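Local coordinates for protein PlzA (Borrelia burgdorferi, PDB 7MIE) that binds the bacterial second messenger cyclic di-GMP through a PilZ domain and probably acts as a signalling receptor for it, at residues A[191-196]-A[228-233]; A[209-214]-A[264-269]. One frame throughout, in Å; residues are numbered along the deposited sequence.

Contact 1 of 2, residues A[191-196]-A[228-233]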
ATOM      1  N   PHE A 191      15.826  -5.711 -16.250  1.00 39.13           N
ATOM      2  CA  PHE A 191      16.373  -6.997 -16.638  1.00 42.29           C
ATOM      3  C   PHE A 191      15.393  -8.085 -16.240  1.00 41.15           C
ATOM      4  O   PHE A 191      14.729  -7.970 -15.210  1.00 39.31           O
ATOM      5  CB  PHE A 191      17.711  -7.253 -15.933  1.00 43.12           C
ATOM      6  CG  PHE A 191      18.816  -6.301 -16.314  1.00 45.90           C
ATOM      7  CD1 PHE A 191      19.426  -6.379 -17.560  1.00 47.85           C
ATOM      8  CD2 PHE A 191      19.251  -5.327 -15.430  1.00 48.39           C
ATOM      9  CE1 PHE A 191      20.434  -5.496 -17.926  1.00 49.76           C
ATOM     10  CE2 PHE A 191      20.266  -4.448 -15.788  1.00 53.19           C
ATOM     11  CZ  PHE A 191      20.860  -4.535 -17.033  1.00 51.47           C
ATOM     12  N   ILE A 192      15.345  -9.129 -17.070  1.00 42.03           N
ATOM     13  CA  ILE A 192      14.615 -10.358 -16.832  1.00 43.32           C
ATOM     14  C   ILE A 192      15.621 -11.514 -16.856  1.00 47.39           C
ATOM     15  O   ILE A 192      16.427 -11.602 -17.783  1.00 49.01           O
ATOM     16  CB  ILE A 192      13.523 -10.488 -17.921  1.00 47.73           C
ATOM     17  CG1 ILE A 192      12.350  -9.547 -17.638  1.00 50.43           C
ATOM     18  CG2 ILE A 192      13.044 -11.923 -18.072  1.00 48.51           C
ATOM     19  CD1 ILE A 192      11.572  -9.889 -16.383  1.00 46.00           C
ATOM     20  N   LYS A 193      15.584 -12.367 -15.821  1.00 47.61           N
ATOM     21  CA  LYS A 193      16.423 -13.553 -15.700  1.00 52.18           C
ATOM     22  C   LYS A 193      15.549 -14.801 -15.611  1.00 54.37           C
ATOM     23  O   LYS A 193      14.663 -14.875 -14.760  1.00 50.81           O
ATOM     24  CB  LYS A 193      17.214 -13.513 -14.394  1.00 54.05           C
ATOM     25  CG  LYS A 193      18.437 -12.613 -14.386  1.00 57.89           C
ATOM     26  CD  LYS A 193      19.399 -12.897 -13.253  1.00 60.27           C
ATOM     27  CE  LYS A 193      18.868 -12.482 -11.896  1.00 62.31           C
ATOM     28  NZ  LYS A 193      18.937 -11.015 -11.693  1.00 59.02           N
ATOM     29  N   PHE A 194      15.829 -15.787 -16.474  1.00 56.39           N
ATOM     30  CA  PHE A 194      15.190 -17.091 -16.419  1.00 65.04           C
ATOM     31  C   PHE A 194      15.957 -18.058 -17.317  1.00 71.63           C
ATOM     32  O   PHE A 194      16.463 -17.652 -18.367  1.00 71.55           O
ATOM     33  CB  PHE A 194      13.730 -17.013 -16.875  1.00 71.04           C
ATOM     34  CG  PHE A 194      13.526 -16.948 -18.367  1.00 76.15           C
ATOM     35  CD1 PHE A 194      13.606 -15.739 -19.047  1.00 78.70           C
ATOM     36  CD2 PHE A 194      13.251 -18.098 -19.096  1.00 78.56           C
ATOM     37  CE1 PHE A 194      13.428 -15.679 -20.422  1.00 80.72           C
ATOM     38  CE2 PHE A 194      13.070 -18.038 -20.471  1.00 81.41           C
ATOM     39  CZ  PHE A 194      13.161 -16.830 -21.131  1.00 81.53           C
ATOM     40  N   ASN A 195      15.996 -19.337 -16.913  1.00 74.08           N
ATOM     41  CA  ASN A 195      16.788 -20.344 -17.605  1.00 77.36           C
ATOM     42  C   ASN A 195      18.231 -19.855 -17.699  1.00 79.68           C
ATOM     43  O   ASN A 195      18.767 -19.742 -18.796  1.00 83.63           O
ATOM     44  CB  ASN A 195      16.289 -20.607 -19.032  1.00 77.42           C
ATOM     45  CG  ASN A 195      15.146 -21.596 -19.134  1.00 79.69           C
ATOM     46  OD1 ASN A 195      14.022 -21.303 -18.730  1.00 81.64           O
ATOM     47  ND2 ASN A 195      15.411 -22.752 -19.722  1.00 81.59           N
ATOM     48  N   GLY A 196      18.822 -19.507 -16.550  1.00 80.17           N
ATOM     49  CA  GLY A 196      20.224 -19.131 -16.426  1.00 78.17           C
ATOM     50  C   GLY A 196      20.718 -18.120 -17.465  1.00 75.86           C
ATOM     51  O   GLY A 196      21.864 -18.201 -17.901  1.00 80.04           O
ATOM     52  N   ASP A 228       9.346 -19.421 -14.198  1.00 47.93           N
ATOM     53  CA  ASP A 228       9.847 -18.674 -13.060  1.00 49.14           C
ATOM     54  C   ASP A 228      10.900 -17.692 -13.548  1.00 48.21           C
ATOM     55  O   ASP A 228      11.726 -18.037 -14.393  1.00 48.63           O
ATOM     56  CB  ASP A 228      10.566 -19.580 -12.063  1.00 53.18           C
ATOM     57  CG  ASP A 228       9.688 -20.168 -10.974  1.00 60.37           C
ATOM     58  OD1 ASP A 228       8.449 -19.977 -11.022  1.00 64.50           O
ATOM     59  OD2 ASP A 228      10.253 -20.825 -10.081  1.00 66.95           O
ATOM     60  N   LEU A 229      10.885 -16.475 -12.985  1.00 40.25           N
ATOM     61  CA  LEU A 229      11.841 -15.477 -13.416  1.00 37.00           C
ATOM     62  C   LEU A 229      12.187 -14.524 -12.280  1.00 37.06           C
ATOM     63  O   LEU A 229      11.592 -14.550 -11.214  1.00 35.65           O
ATOM     64  CB  LEU A 229      11.284 -14.735 -14.634  1.00 39.87           C
ATOM     65  CG  LEU A 229       9.945 -14.037 -14.410  1.00 38.31           C
ATOM     66  CD1 LEU A 229      10.166 -12.666 -13.775  1.00 40.09           C
ATOM     67  CD2 LEU A 229       9.201 -13.900 -15.724  1.00 41.59           C
ATOM     68  N   ILE A 230      13.217 -13.718 -12.519  1.00 37.06           N
ATOM     69  CA  ILE A 230      13.622 -12.698 -11.578  1.00 36.19           C
ATOM     70  C   ILE A 230      13.635 -11.389 -12.361  1.00 36.68           C
ATOM     71  O   ILE A 230      14.271 -11.280 -13.412  1.00 35.29           O
ATOM     72  CB  ILE A 230      14.970 -13.019 -10.887  1.00 40.42           C
ATOM     73  CG1 ILE A 230      14.859 -14.258  -9.992  1.00 41.14           C
ATOM     74  CG2 ILE A 230      15.458 -11.818 -10.094  1.00 39.37           C
ATOM     75  CD1 ILE A 230      16.169 -14.946  -9.699  1.00 45.72           C
ATOM     76  N   PHE A 231      12.821 -10.440 -11.886  1.00 32.62           N
ATOM     77  CA  PHE A 231      12.742  -9.119 -12.491  1.00 32.91           C
ATOM     78  C   PHE A 231      13.591  -8.186 -11.652  1.00 33.03           C
ATOM     79  O   PHE A 231      13.500  -8.191 -10.433  1.00 32.82           O
ATOM     80  CB  PHE A 231      11.270  -8.674 -12.497  1.00 30.50           C
ATOM     81  CG  PHE A 231      10.978  -7.222 -12.798  1.00 30.60           C
ATOM     82  CD1 PHE A 231      11.228  -6.702 -14.058  1.00 30.65           C
ATOM     83  CD2 PHE A 231      10.388  -6.398 -11.841  1.00 31.15           C
ATOM     84  CE1 PHE A 231      10.895  -5.383 -14.352  1.00 32.10           C
ATOM     85  CE2 PHE A 231      10.052  -5.079 -12.138  1.00 29.38           C
ATOM     86  CZ  PHE A 231      10.319  -4.579 -13.392  1.00 29.40           C
ATOM     87  N   SER A 232      14.423  -7.380 -12.318  1.00 33.85           N
ATOM     88  CA  SER A 232      15.280  -6.495 -11.563  1.00 32.88           C
ATOM     89  C   SER A 232      15.514  -5.194 -12.313  1.00 34.02           C
ATOM     90  O   SER A 232      15.391  -5.111 -13.547  1.00 34.07           O
ATOM     91  CB  SER A 232      16.600  -7.195 -11.209  1.00 37.23           C
ATOM     92  OG  SER A 232      17.393  -7.347 -12.372  1.00 36.57           O
ATOM     93  N   PHE A 233      15.831  -4.171 -11.526  1.00 35.67           N
ATOM     94  CA  PHE A 233      16.243  -2.897 -12.088  1.00 39.32           C
ATOM     95  C   PHE A 233      17.151  -2.167 -11.105  1.00 40.43           C
ATOM     96  O   PHE A 233      17.097  -2.392  -9.900  1.00 39.86           O
ATOM     97  CB  PHE A 233      15.025  -2.021 -12.387  1.00 37.24           C
ATOM     98  CG  PHE A 233      14.016  -1.944 -11.263  1.00 40.24           C
ATOM     99  CD1 PHE A 233      12.985  -2.877 -11.165  1.00 39.34           C
ATOM    100  CD2 PHE A 233      14.054  -0.909 -10.337  1.00 38.79           C
ATOM    101  CE1 PHE A 233      12.039  -2.780 -10.149  1.00 40.67           C
ATOM    102  CE2 PHE A 233      13.103  -0.811  -9.327  1.00 42.36           C
ATOM    103  CZ  PHE A 233      12.091  -1.745  -9.235  1.00 38.96           C
TER
HETATM  104  O   HOH W   1      16.842 -10.261 -13.238  1.00 43.65           O

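Contact 2 of 2, residues A[209-214]-A[264-269]. With C2E (9,9'-[(2R,3R,3aS,5S,7aR,9R,10R,10aS,12S,14aR)-3,5,10,12-tetrahydroxy-5,12-dioxidooctahydro-2H,7H-difuro[3,2-d:3',2'-j][1,3,7,9,2,8]tetraoxadiphosphacyclododecine-2,9-diyl]bis(2-amino-1,9-dihydro-6H-purin-6-one)), chain C.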
ATOM      1  N   GLY A 209       1.628  -5.704  -7.484  1.00 22.85           N
ATOM      2  CA  GLY A 209       1.742  -7.155  -7.600  1.00 23.62           C
ATOM      3  C   GLY A 209       2.486  -7.661  -8.841  1.00 23.90           C
ATOM      4  O   GLY A 209       2.639  -8.884  -9.007  1.00 24.40           O
ATOM      5  N   GLY A 210       2.927  -6.771  -9.739  1.00 22.33           N
ATOM      6  CA  GLY A 210       3.608  -7.271 -10.933  1.00 23.06           C
ATOM      7  C   GLY A 210       4.033  -6.167 -11.897  1.00 22.45           C
ATOM      8  O   GLY A 210       4.094  -4.997 -11.521  1.00 22.95           O
ATOM      9  N   ALA A 211       4.259  -6.550 -13.166  1.00 22.78           N
ATOM     10  CA  ALA A 211       4.836  -5.655 -14.150  1.00 23.32           C
ATOM     11  C   ALA A 211       4.539  -6.180 -15.540  1.00 24.10           C
ATOM     12  O   ALA A 211       4.277  -7.366 -15.708  1.00 24.90           O
ATOM     13  CB  ALA A 211       6.344  -5.533 -13.956  1.00 22.91           C
ATOM     14  N   LEU A 212       4.523  -5.271 -16.515  1.00 26.87           N
ATOM     15  CA  LEU A 212       4.533  -5.688 -17.910  1.00 28.08           C
ATOM     16  C   LEU A 212       5.833  -5.164 -18.486  1.00 28.90           C
ATOM     17  O   LEU A 212       6.166  -4.001 -18.251  1.00 28.05           O
ATOM     18  CB  LEU A 212       3.352  -5.066 -18.669  1.00 29.79           C
ATOM     19  CG  LEU A 212       3.316  -5.381 -20.174  1.00 32.86           C
ATOM     20  CD1 LEU A 212       3.042  -6.867 -20.443  1.00 32.64           C
ATOM     21  CD2 LEU A 212       2.252  -4.544 -20.866  1.00 34.74           C
ATOM     22  N   VAL A 213       6.592  -6.041 -19.171  1.00 31.87           N
ATOM     23  CA  VAL A 213       7.848  -5.624 -19.764  1.00 32.47           C
ATOM     24  C   VAL A 213       7.842  -6.042 -21.234  1.00 36.26           C
ATOM     25  O   VAL A 213       7.133  -6.960 -21.617  1.00 35.75           O
ATOM     26  CB  VAL A 213       9.065  -6.227 -19.043  1.00 34.66           C
ATOM     27  CG1 VAL A 213       9.132  -5.795 -17.575  1.00 33.73           C
ATOM     28  CG2 VAL A 213       9.072  -7.752 -19.173  1.00 32.94           C
ATOM     29  N   ILE A 214       8.618  -5.312 -22.036  1.00 41.85           N
ATOM     30  CA  ILE A 214       8.804  -5.614 -23.447  1.00 47.96           C
ATOM     31  C   ILE A 214      10.262  -6.010 -23.664  1.00 48.19           C
ATOM     32  O   ILE A 214      11.157  -5.432 -23.052  1.00 48.92           O
ATOM     33  CB  ILE A 214       8.389  -4.398 -24.299  1.00 47.49           C
ATOM     34  CG1 ILE A 214       6.877  -4.406 -24.520  1.00 49.96           C
ATOM     35  CG2 ILE A 214       9.162  -4.337 -25.612  1.00 53.25           C
ATOM     36  CD1 ILE A 214       6.379  -3.410 -25.543  1.00 55.52           C
ATOM     37  N   ILE A 264       3.931 -10.244 -15.679  1.00 27.15           N
ATOM     38  CA  ILE A 264       4.600 -10.924 -14.581  1.00 27.70           C
ATOM     39  C   ILE A 264       3.795 -10.708 -13.306  1.00 28.03           C
ATOM     40  O   ILE A 264       3.398  -9.585 -13.014  1.00 26.30           O
ATOM     41  CB  ILE A 264       6.014 -10.329 -14.379  1.00 27.95           C
ATOM     42  CG1 ILE A 264       6.873 -10.448 -15.648  1.00 29.98           C
ATOM     43  CG2 ILE A 264       6.683 -10.931 -13.133  1.00 28.20           C
ATOM     44  CD1 ILE A 264       8.121  -9.582 -15.649  1.00 32.13           C
ATOM     45  N   ALA A 265       3.576 -11.790 -12.556  1.00 26.45           N
ATOM     46  CA  ALA A 265       3.024 -11.765 -11.217  1.00 27.11           C
ATOM     47  C   ALA A 265       4.167 -12.039 -10.263  1.00 28.21           C
ATOM     48  O   ALA A 265       4.739 -13.150 -10.302  1.00 29.84           O
ATOM     49  CB  ALA A 265       1.977 -12.871 -11.066  1.00 27.98           C
ATOM     50  N   PHE A 266       4.485 -11.054  -9.409  1.00 25.41           N
ATOM     51  CA  PHE A 266       5.505 -11.240  -8.388  1.00 25.81           C
ATOM     52  C   PHE A 266       5.032 -12.256  -7.349  1.00 27.92           C
ATOM     53  O   PHE A 266       3.864 -12.259  -6.969  1.00 28.24           O
ATOM     54  CB  PHE A 266       5.850  -9.905  -7.711  1.00 26.18           C
ATOM     55  CG  PHE A 266       6.329  -8.820  -8.651  1.00 24.95           C
ATOM     56  CD1 PHE A 266       7.024  -9.118  -9.812  1.00 25.60           C
ATOM     57  CD2 PHE A 266       6.075  -7.491  -8.368  1.00 24.14           C
ATOM     58  CE1 PHE A 266       7.491  -8.108 -10.644  1.00 25.84           C
ATOM     59  CE2 PHE A 266       6.494  -6.472  -9.215  1.00 24.84           C
ATOM     60  CZ  PHE A 266       7.211  -6.782 -10.352  1.00 26.38           C
ATOM     61  N   ASP A 267       5.943 -13.123  -6.883  1.00 29.05           N
ATOM     62  CA  ASP A 267       5.572 -14.084  -5.846  1.00 31.99           C
ATOM     63  C   ASP A 267       5.073 -13.345  -4.606  1.00 32.19           C
ATOM     64  O   ASP A 267       5.801 -12.553  -4.004  1.00 31.43           O
ATOM     65  CB  ASP A 267       6.749 -15.013  -5.530  1.00 34.46           C
ATOM     66  CG  ASP A 267       7.179 -15.910  -6.686  1.00 39.42           C
ATOM     67  OD1 ASP A 267       6.425 -16.025  -7.646  1.00 40.57           O
ATOM     68  OD2 ASP A 267       8.280 -16.517  -6.592  1.00 43.27           O
ATOM     69  N   GLU A 268       3.804 -13.603  -4.243  1.00 37.42           N
ATOM     70  CA  GLU A 268       3.045 -12.695  -3.382  1.00 39.70           C
ATOM     71  C   GLU A 268       3.639 -12.580  -1.977  1.00 41.96           C
ATOM     72  O   GLU A 268       3.425 -11.580  -1.293  1.00 41.74           O
ATOM     73  CB  GLU A 268       1.592 -13.165  -3.271  1.00 46.44           C
ATOM     74  CG  GLU A 268       1.355 -14.072  -2.077  1.00 54.49           C
ATOM     75  CD  GLU A 268       0.193 -15.052  -2.153  1.00 63.53           C
ATOM     76  OE1 GLU A 268      -0.879 -14.672  -2.703  1.00 60.28           O
ATOM     77  OE2 GLU A 268       0.371 -16.204  -1.666  1.00 68.21           O
ATOM     78  N   ASP A 269       4.342 -13.615  -1.513  1.00 39.48           N
ATOM     79  CA  ASP A 269       4.838 -13.602  -0.145  1.00 41.47           C
ATOM     80  C   ASP A 269       6.293 -13.150  -0.056  1.00 39.44           C
ATOM     81  O   ASP A 269       6.865 -13.209   1.022  1.00 39.88           O
ATOM     82  CB  ASP A 269       4.612 -14.947   0.551  1.00 48.98           C
ATOM     83  CG  ASP A 269       3.141 -15.209   0.840  1.00 56.67           C
ATOM     84  OD1 ASP A 269       2.390 -14.217   1.059  1.00 61.99           O
ATOM     85  OD2 ASP A 269       2.746 -16.401   0.835  1.00 61.34           O
TER
HETATM   86  P1  C2E C 302      -3.272 -13.311 -12.126  1.00 34.07           P
HETATM   87  O2P C2E C 302      -3.286 -13.470 -13.586  1.00 32.01           O
HETATM   88  O1P C2E C 302      -2.787 -14.419 -11.225  1.00 35.83           O
HETATM   89  O5' C2E C 302      -2.210 -12.131 -11.876  1.00 31.12           O
HETATM   90  C5' C2E C 302      -1.845 -11.831 -10.519  1.00 29.84           C
HETATM   91  C4' C2E C 302      -1.247 -10.445 -10.457  1.00 28.94           C
HETATM   92  O4' C2E C 302      -0.105 -10.370 -11.339  1.00 29.81           O
HETATM   93  C3' C2E C 302      -2.154  -9.312 -10.946  1.00 26.53           C
HETATM   94  O3' C2E C 302      -3.000  -8.948  -9.860  1.00 28.78           O
HETATM   95  C2' C2E C 302      -1.079  -8.204 -11.110  1.00 27.43           C
HETATM   96  O2' C2E C 302      -0.672  -7.744  -9.837  1.00 29.10           O
HETATM   97  C1' C2E C 302       0.098  -9.010 -11.686  1.00 27.40           C
HETATM   98  N9  C2E C 302       0.180  -8.902 -13.134  1.00 27.23           N
HETATM   99  C8  C2E C 302      -0.095  -9.838 -14.105  1.00 26.33           C
HETATM  100  N7  C2E C 302       0.090  -9.393 -15.318  1.00 28.32           N
HETATM  101  C5  C2E C 302       0.476  -8.062 -15.127  1.00 26.00           C
HETATM  102  C6  C2E C 302       0.784  -7.054 -16.068  1.00 27.15           C
HETATM  103  O6  C2E C 302       0.706  -7.137 -17.303  1.00 28.46           O
HETATM  104  N1  C2E C 302       1.115  -5.846 -15.429  1.00 25.70           N
HETATM  105  C2  C2E C 302       1.160  -5.650 -14.064  1.00 24.55           C
HETATM  106  N2  C2E C 302       1.488  -4.423 -13.606  1.00 23.07           N
HETATM  107  N3  C2E C 302       0.867  -6.593 -13.174  1.00 25.73           N
HETATM  108  C4  C2E C 302       0.538  -7.764 -13.787  1.00 26.09           C
HETATM  109  P11 C2E C 302      -4.330  -8.090 -10.204  1.00 26.77           P
HETATM  110  O21 C2E C 302      -4.861  -7.713  -8.863  1.00 26.21           O
HETATM  111  O11 C2E C 302      -3.910  -6.981 -11.132  1.00 28.00           O
HETATM  112  O5A C2E C 302      -5.222  -9.142 -11.042  1.00 27.57           O
HETATM  113  C5A C2E C 302      -5.877 -10.162 -10.246  1.00 30.70           C
HETATM  114  C4A C2E C 302      -6.409 -11.219 -11.173  1.00 30.67           C
HETATM  115  O4A C2E C 302      -7.428 -10.654 -12.031  1.00 31.30           O
HETATM  116  C3A C2E C 302      -5.368 -11.784 -12.140  1.00 32.23           C
HETATM  117  O3A C2E C 302      -4.616 -12.763 -11.425  1.00 33.36           O
HETATM  118  C2A C2E C 302      -6.273 -12.317 -13.246  1.00 33.91           C
HETATM  119  O2A C2E C 302      -6.884 -13.551 -12.896  1.00 35.30           O
HETATM  120  C1A C2E C 302      -7.307 -11.187 -13.319  1.00 30.10           C
HETATM  121  N91 C2E C 302      -7.005 -10.154 -14.291  1.00 30.68           N
HETATM  122  C81 C2E C 302      -6.567  -8.868 -14.048  1.00 29.25           C
HETATM  123  N71 C2E C 302      -6.386  -8.197 -15.157  1.00 30.31           N
HETATM  124  C51 C2E C 302      -6.736  -9.077 -16.184  1.00 32.17           C
HETATM  125  C61 C2E C 302      -6.754  -8.907 -17.600  1.00 32.71           C
HETATM  126  O61 C2E C 302      -6.484  -7.915 -18.288  1.00 34.25           O
HETATM  127  N11 C2E C 302      -7.185 -10.062 -18.246  1.00 38.01           N
HETATM  128  C21 C2E C 302      -7.501 -11.250 -17.635  1.00 36.43           C
HETATM  129  N21 C2E C 302      -7.880 -12.247 -18.453  1.00 38.45           N
HETATM  130  N31 C2E C 302      -7.534 -11.409 -16.311  1.00 33.77           N
HETATM  131  C41 C2E C 302      -7.116 -10.283 -15.651  1.00 30.89           C
HETATM  132  O   HOH W   2       1.689 -10.632  -7.235  1.00 32.18           O

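Contact 1 of 2, residues A[191-196]-A[228-233]
Phe191, Ile192 and Lys193 pair with Ser232, Phe231 and Ile230 in an antiparallel ladder. It joins strand 189-193 to strand 228-233 in the PilZ barrel of the C-terminal half. The short strands run at 157° to each other. Phe191 with Ser232 and Lys193 with Ile230 are hydrogen-bonded pairs, and Ile192 with Phe231 is the non-hydrogen-bonded pair between them. Each hydrogen-bonded pair contributes two bonds, from Phe191 N to Ser232 O at 2.8 Å and from Ile230 N to Lys193 O at 2.9 Å among them.

The two faces differ in chemistry. On the inner face Ile192 does the touching with its terminal methyl. Ile192 CD1 meets the ring edge of Phe231 at CD1, 4.0 Å away, and Leu229 CD1 at 4.1 Å. Strands 198-207 and 260-266 supply further apolar neighbours, Cys201, Ile203, Leu262 and Ile264.

The other face carries Phe191, Lys193, Ile230 and Ser232. The lysine chain crosses Ile230 obliquely, with Lys193 CE 3.9 Å from Ile230 CG2. Its last two torsions bend (-71° and -76°) and bring the amine back to a water. Lys193 NZ donates to that water at 2.7 Å. The water in turn donates to Ile230 O at 2.8 Å and to Ser232 OG at 3.1 Å. Ser232 OG also hydrogen-bonds to Glu239 and sits at the edge of the Phe191 ring, near its plane. Lys198 makes a cation-pi contact with that ring, and Asp228 forms a salt bridge with Lys245.

The strand pair therefore has an apolar side facing the barrel interior and a mixed side, where one water ties the lysine amine to the opposite strand. Amine, carbonyl and hydroxyl are all gripped through that single molecule.

Contact 2 of 2, residues A[209-214]-A[264-269]
Gly209, Gly210 and Ala211 meet Ile264, Ala265 and Phe266 across an antiparallel pair beneath bound cyclic di-GMP. One guanine lies flat against the backbone, with its C2 atom 3.3 Å from Ala211 N and its N9 atom 3.3 Å from Ile264 O. Ala265 CB approaches the ribose at O4' (3.3 Å), and Leu212 flanks the base.

The ladder supports this floor. Phe266 N donates to Gly209 O at 2.9 Å, and Ile264 N to Ala211 O at 2.9 Å. Gly209 O takes a second bond from a water that also donates to Phe266 O.

On the side away from the ligand, Gly210 CA sits over the face of the Phe266 ring, 3.5 Å from the centroid in a CH-pi contact. Phe266 CG stands anti to its carbonyl carbon (chi1 -58°), which turns the ring under Gly210. Phe266 CZ also reaches Ala211 CB. Tyr275 meets the same ring edge-to-face.

Gly210 closes the DxSxxG signature of PilZ domains, which starts at Asp205. Small residues and backbone thus give the guanine a flat seat, met mainly by packing, while Asp205, Ser207, Arg168 and Arg172 hydrogen-bond to the ligand.

How the contacts relate
After the N-terminal domain and helix 177-182 the chain enters strand 189-193, turns into strand 198-207 and continues through strands 210-215 and 228-233. Contact 1 closes this loop when 228-233 returns to 191-196. The first half of contact 2 lies inside the loop; the second half comes after strand 240-250. The two closures therefore cross. They are two seams of one barrel, with strand 198-207 linking them on one side and strand 240-250 on the other. In the interior they pack together: Phe231 CD2 is 3.5 Å from Phe266 CZ, and Ile192 CD1 is 3.5 Å from Ile264 CD1. Contact 1 thus backs the wall whose outer surface holds the ligand at contact 2.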